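Local coordinates for protein homoserine dehydrogenase (Thermoplasma acidophilum, PDB 3ING) that probably catalyses the NADPH-dependent interconversion of L-aspartate semialdehyde and L-homoserine, a step shared by threonine and methionine biosynthesis, at residues N184-S187 against L188-V192; R21-D24 against A25-R29. One frame throughout, in Å; residues are numbered along the deposited sequence. Where two conformers were deposited one is given.

Contact 1. Residues N184-S187 against L188-V192; sequences NGRS and LRDVV. With EDO (1,2-ethanediol), chain E.
S187 turns its hydroxyl onto the first turn of the helix that follows it, and S187 OG accepts from D190 N at 3.1 Å with an N-H...O angle of 161°. A chi1 of 68° makes this possible, because it sets OG between the backbone N and the carbonyl carbon of S187, facing the amides of the helix start. The backbone carbonyl adds a second bond: V191 N donates to S187 O at 3.2 Å. D190 returns its own side chain toward the serine, with D190 CG 3.2 Å from S187 OG, and a water bridges S187 N and D190 OD2. A second water is hydrogen-bonded to S187 OG and, weakly, to D190 OD1. R186 reaches across D190 at about a right angle, bringing R186 NH2 within 3.6 Å of D190 CB but leaving it 4.6 Å from D190 OD2, beyond a salt bridge. In the V191 conformer given, one of two, V191 CG2 lies over one face of the R186 guanidinium, a tentative contact. R186 NH1 finds its firm partners in D194 and N181. The R189 chain leads off from the turn, and R189 NE donates to O1 of an ethanediol, probably from the crystallisation liquor, at 2.9 Å. V191 also leans on Y177 and V178 of the preceding helix, which ends in a Schellman motif with G185 at C-prime. S187 is a classical serine N-cap, and a water stands where the acid of a full capping box would accept directly from the N-cap amide, at a tight helix-to-helix junction.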
loop_
_atom_site.group_PDB
_atom_site.type_symbol
_atom_site.label_atom_id
_atom_site.label_comp_id
_atom_site.label_asym_id
_atom_site.label_seq_id
_atom_site.Cartn_x
_atom_site.Cartn_y
_atom_site.Cartn_z
ATOM N N ASN A 184 -4.696 6.568 31.472
ATOM C CA ASN A 184 -3.737 7.452 32.147
ATOM C C ASN A 184 -4.395 8.365 33.173
ATOM O O ASN A 184 -3.762 9.279 33.695
ATOM C CB ASN A 184 -2.979 8.312 31.128
ATOM C CG ASN A 184 -2.061 7.491 30.231
ATOM O OD1 ASN A 184 -1.691 6.372 30.572
ATOM N ND2 ASN A 184 -1.696 8.043 29.072
ATOM N N GLY A 185 -5.665 8.128 33.460
ATOM C CA GLY A 185 -6.384 8.893 34.455
ATOM C C GLY A 185 -6.993 10.227 34.036
ATOM O O GLY A 185 -7.354 11.019 34.889
ATOM N N ARG A 186 -7.155 10.478 32.743
ATOM C CA ARG A 186 -7.766 11.724 32.311
ATOM C C ARG A 186 -9.298 11.592 32.283
ATOM O O ARG A 186 -9.845 10.509 32.065
ATOM C CB ARG A 186 -7.215 12.120 30.951
ATOM C CG ARG A 186 -5.663 12.204 30.932
ATOM C CD ARG A 186 -5.162 12.806 29.658
ATOM N NE ARG A 186 -5.567 14.202 29.498
ATOM C CZ ARG A 186 -5.805 14.786 28.316
ATOM N NH1 ARG A 186 -5.711 14.113 27.156
ATOM N NH2 ARG A 186 -6.155 16.060 28.286
ATOM N N SER A 187 -9.988 12.706 32.500
ATOM C CA SER A 187 -11.438 12.737 32.426
ATOM C C SER A 187 -11.881 12.632 30.978
ATOM O O SER A 187 -11.139 12.971 30.045
ATOM C CB SER A 187 -11.992 14.052 33.027
ATOM O OG SER A 187 -11.625 15.162 32.186
ATOM N N LEU A 188 -13.102 12.155 30.791
ATOM C CA LEU A 188 -13.672 12.054 29.476
ATOM C C LEU A 188 -13.719 13.421 28.799
ATOM O O LEU A 188 -13.362 13.550 27.630
ATOM C CB LEU A 188 -15.073 11.427 29.534
ATOM C CG LEU A 188 -15.787 11.161 28.206
ATOM C CD1 LEU A 188 -14.932 10.358 27.243
ATOM C CD2 LEU A 188 -17.171 10.479 28.380
ATOM N N ARG A 189 -14.123 14.439 29.553
ATOM C CA ARG A 189 -14.218 15.767 28.990
ATOM C C ARG A 189 -12.874 16.196 28.428
ATOM O O ARG A 189 -12.791 16.654 27.308
ATOM C CB ARG A 189 -14.661 16.759 30.037
ATOM C CG ARG A 189 -15.114 18.108 29.434
ATOM C CD ARG A 189 -15.521 19.057 30.492
ATOM N NE ARG A 189 -14.341 19.551 31.171
ATOM C CZ ARG A 189 -14.302 20.105 32.366
ATOM N NH1 ARG A 189 -15.362 20.226 33.133
ATOM N NH2 ARG A 189 -13.149 20.547 32.811
ATOM N N ASP A 190 -11.809 16.025 29.196
ATOM C CA ASP A 190 -10.507 16.476 28.717
ATOM C C ASP A 190 -10.052 15.783 27.438
ATOM O O ASP A 190 -9.505 16.431 26.503
ATOM C CB ASP A 190 -9.467 16.245 29.781
ATOM C CG ASP A 190 -9.569 17.230 30.931
ATOM O OD1 ASP A 190 -10.443 18.136 30.919
ATOM O OD2 ASP A 190 -8.774 17.050 31.876
ATOM N N VAL A 191 -10.268 14.477 27.379
ATOM C CA VAL A 191 -9.866 13.709 26.237
ATOM C C VAL A 191 -10.736 14.089 25.041
ATOM O O VAL A 191 -10.217 14.375 23.951
ATOM C CB VAL A 191 -9.959 12.176 26.472
ATOM C CG1 VAL A 191 -9.365 11.419 25.232
ATOM C CG2 VAL A 191 -9.245 11.759 27.773
ATOM N N VAL A 192 -12.055 14.128 25.241
ATOM C CA VAL A 192 -12.957 14.537 24.137
ATOM C C VAL A 192 -12.551 15.926 23.595
ATOM O O VAL A 192 -12.544 16.156 22.370
ATOM C CB VAL A 192 -14.461 14.539 24.565
ATOM C CG1 VAL A 192 -15.325 15.315 23.576
ATOM C CG2 VAL A 192 -14.970 13.065 24.761
HETATM C C1 EDO E . -11.185 20.394 28.669
HETATM O O1 EDO E . -11.880 19.578 29.615
HETATM C C2 EDO E . -10.666 21.663 29.348
HETATM O O2 EDO E . -11.702 22.280 30.123
HETATM O O HOH W 1 -8.224 14.845 33.014
HETATM O O HOH W 2 -12.106 17.427 33.360
#

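Contact 2. Residues R21-D24 against A25-R29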
loop_
_atom_site.group_PDB
_atom_site.type_symbol
_atom_site.label_atom_id
_atom_site.label_comp_id
_atom_site.label_asym_id
_atom_site.label_seq_id
_atom_site.Cartn_x
_atom_site.Cartn_y
_atom_site.Cartn_z
ATOM N N ARG A 21 -7.826 22.243 0.331
ATOM C CA ARG A 21 -6.446 22.709 0.497
ATOM C C ARG A 21 -5.488 21.849 -0.304
ATOM O O ARG A 21 -4.621 22.381 -1.018
ATOM C CB ARG A 21 -6.026 22.696 1.967
ATOM C CG ARG A 21 -6.677 23.788 2.840
ATOM C CD ARG A 21 -6.176 23.791 4.292
ATOM N NE ARG A 21 -6.921 24.764 5.095
ATOM C CZ ARG A 21 -7.807 24.481 6.044
ATOM N NH1 ARG A 21 -8.083 23.234 6.392
ATOM N NH2 ARG A 21 -8.389 25.471 6.694
ATOM N N ILE A 22 -5.649 20.528 -0.211
ATOM C CA ILE A 22 -4.773 19.591 -0.929
ATOM C C ILE A 22 -4.924 19.735 -2.428
ATOM O O ILE A 22 -3.933 19.792 -3.142
ATOM C CB ILE A 22 -4.989 18.128 -0.457
ATOM C CG1 ILE A 22 -4.484 18.008 0.989
ATOM C CG2 ILE A 22 -4.232 17.109 -1.357
ATOM C CD1 ILE A 22 -4.755 16.698 1.694
ATOM N N ILE A 23 -6.155 19.868 -2.904
ATOM C CA ILE A 23 -6.404 20.067 -4.326
ATOM C C ILE A 23 -5.764 21.361 -4.803
ATOM O O ILE A 23 -5.116 21.409 -5.855
ATOM C CB ILE A 23 -7.937 20.067 -4.665
ATOM C CG1 ILE A 23 -8.513 18.669 -4.444
ATOM C CG2 ILE A 23 -8.173 20.648 -6.130
ATOM C CD1 ILE A 23 -10.051 18.539 -4.543
ATOM N N ASP A 24 -5.890 22.409 -4.008
ATOM C CA ASP A 24 -5.352 23.691 -4.400
ATOM C C ASP A 24 -3.801 23.640 -4.477
ATOM O O ASP A 24 -3.184 24.146 -5.436
ATOM C CB ASP A 24 -5.798 24.766 -3.437
ATOM C CG ASP A 24 -5.550 26.149 -3.983
ATOM O OD1 ASP A 24 -5.778 26.359 -5.193
ATOM O OD2 ASP A 24 -5.140 27.020 -3.199
ATOM N N ALA A 25 -3.184 22.977 -3.513
ATOM C CA ALA A 25 -1.724 22.849 -3.479
ATOM C C ALA A 25 -1.296 22.003 -4.652
ATOM O O ALA A 25 -0.317 22.296 -5.310
ATOM C CB ALA A 25 -1.269 22.235 -2.148
ATOM N N SER A 26 -2.081 20.980 -4.938
ATOM C CA SER A 26 -1.782 20.067 -6.033
ATOM C C SER A 26 -1.825 20.738 -7.375
ATOM O O SER A 26 -0.941 20.552 -8.205
ATOM C CB SER A 26 -2.776 18.923 -6.049
ATOM O OG SER A 26 -2.613 18.174 -7.244
ATOM N N ASN A 27 -2.890 21.495 -7.600
ATOM C CA ASN A 27 -3.044 22.219 -8.834
ATOM C C ASN A 27 -1.876 23.182 -9.041
ATOM O O ASN A 27 -1.466 23.405 -10.167
ATOM C CB ASN A 27 -4.386 22.982 -8.859
ATOM C CG ASN A 27 -5.601 22.050 -9.014
ATOM O OD1 ASN A 27 -5.472 20.865 -9.363
ATOM N ND2 ASN A 27 -6.788 22.592 -8.748
ATOM N N ARG A 28 -1.357 23.758 -7.957
ATOM C CA ARG A 28 -0.270 24.736 -8.060
ATOM C C ARG A 28 1.093 24.128 -8.444
ATOM O O ARG A 28 1.959 24.832 -8.920
ATOM C CB ARG A 28 -0.160 25.529 -6.763
ATOM C CG ARG A 28 -1.315 26.461 -6.566
ATOM C CD ARG A 28 -1.290 27.108 -5.187
ATOM N NE ARG A 28 -2.574 27.744 -4.896
ATOM C CZ ARG A 28 -2.946 28.947 -5.325
ATOM N NH1 ARG A 28 -2.127 29.692 -6.059
ATOM N NH2 ARG A 28 -4.148 29.420 -5.010
ATOM N N ARG A 29 1.267 22.829 -8.246
ATOM C CA ARG A 29 2.475 22.126 -8.668
ATOM C C ARG A 29 2.408 21.850 -10.144
ATOM O O ARG A 29 3.404 21.997 -10.848
ATOM C CB ARG A 29 2.594 20.786 -7.966
ATOM C CG ARG A 29 2.905 20.873 -6.505
ATOM C CD ARG A 29 2.533 19.573 -5.830
ATOM N NE ARG A 29 3.108 18.398 -6.495
ATOM C CZ ARG A 29 2.802 17.134 -6.196
ATOM N NH1 ARG A 29 1.919 16.853 -5.242
ATOM N NH2 ARG A 29 3.382 16.135 -6.856
HETATM O O HOH W 3 -6.659 25.310 -7.640
#
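Charge pairing joins D24 to R28, one helical turn on, with both R28 NE and R28 NH2 donating to D24 OD2, each at 3.2 Å. The carboxylate oxygen lies at the edge of the guanidinium, in its plane, yet the two flat groups stand 86° apart. NH2 comes in on the syn lone pair of OD2, whereas NE meets that oxygen from above the carboxylate plane. D24 has CG anti to its own nitrogen (chi1 -166°), which swings the acid along the helix toward R28. On the way, the arginine's methylenes pass over the D24 carbonyl, R28 CG standing 3.2 Å from D24 O. An alanine at D24 removes the one oxygen that both R28 NE and R28 NH2 donate to, and the guanidinium would probably be left without its mate and free to turn.

Water supplies a second polar link, donating to D24 OD1 and accepting from N27 ND2 at 2.9 Å. N27 ND2 also donates to I35 O, so the amide nitrogen has two acceptors. Helix 14-29 is the first helix of the Rossmann-type NAD-binding domain, following strand 4-10 and the glycine-rich loop. R21, on the same helix, sends its guanidinium to E62 and N18.

Van der Waals contact follows the same spacing: I23 and N27 lie side by side, pointing the same way, with I23 CG2 3.5 Å from N27 ND2. I22 and I23 both reach V314 of helix 306-321, and I22 also touches P161 of the second subunit. Backbone bonds run beneath all of this, N27 N to I23 O at 2.8 Å and R28 N to D24 O at 3.1 Å.

From the N terminus, the chain reaches contact 2 first, late in helix 14-29, where 21-24 and 25-29 close no loop but bind one turn of helix to the next. It then runs through the remaining strands of the nucleotide-binding sheet, strand 164-170 and helix 173-183 before contact 1, where 184-187 is the short loop leading into helix 188-198. The two contacts follow in series, neither nesting nor crossing, one in the NAD-binding domain and the other in the homoserine dehydrogenase region after it. The centres of contacts 1 and 2 are 37 Å apart. Contact 2 sits among helices 54-64 and 306-321 and near the second subunit, whereas contact 1 joins two successive helices at the surface.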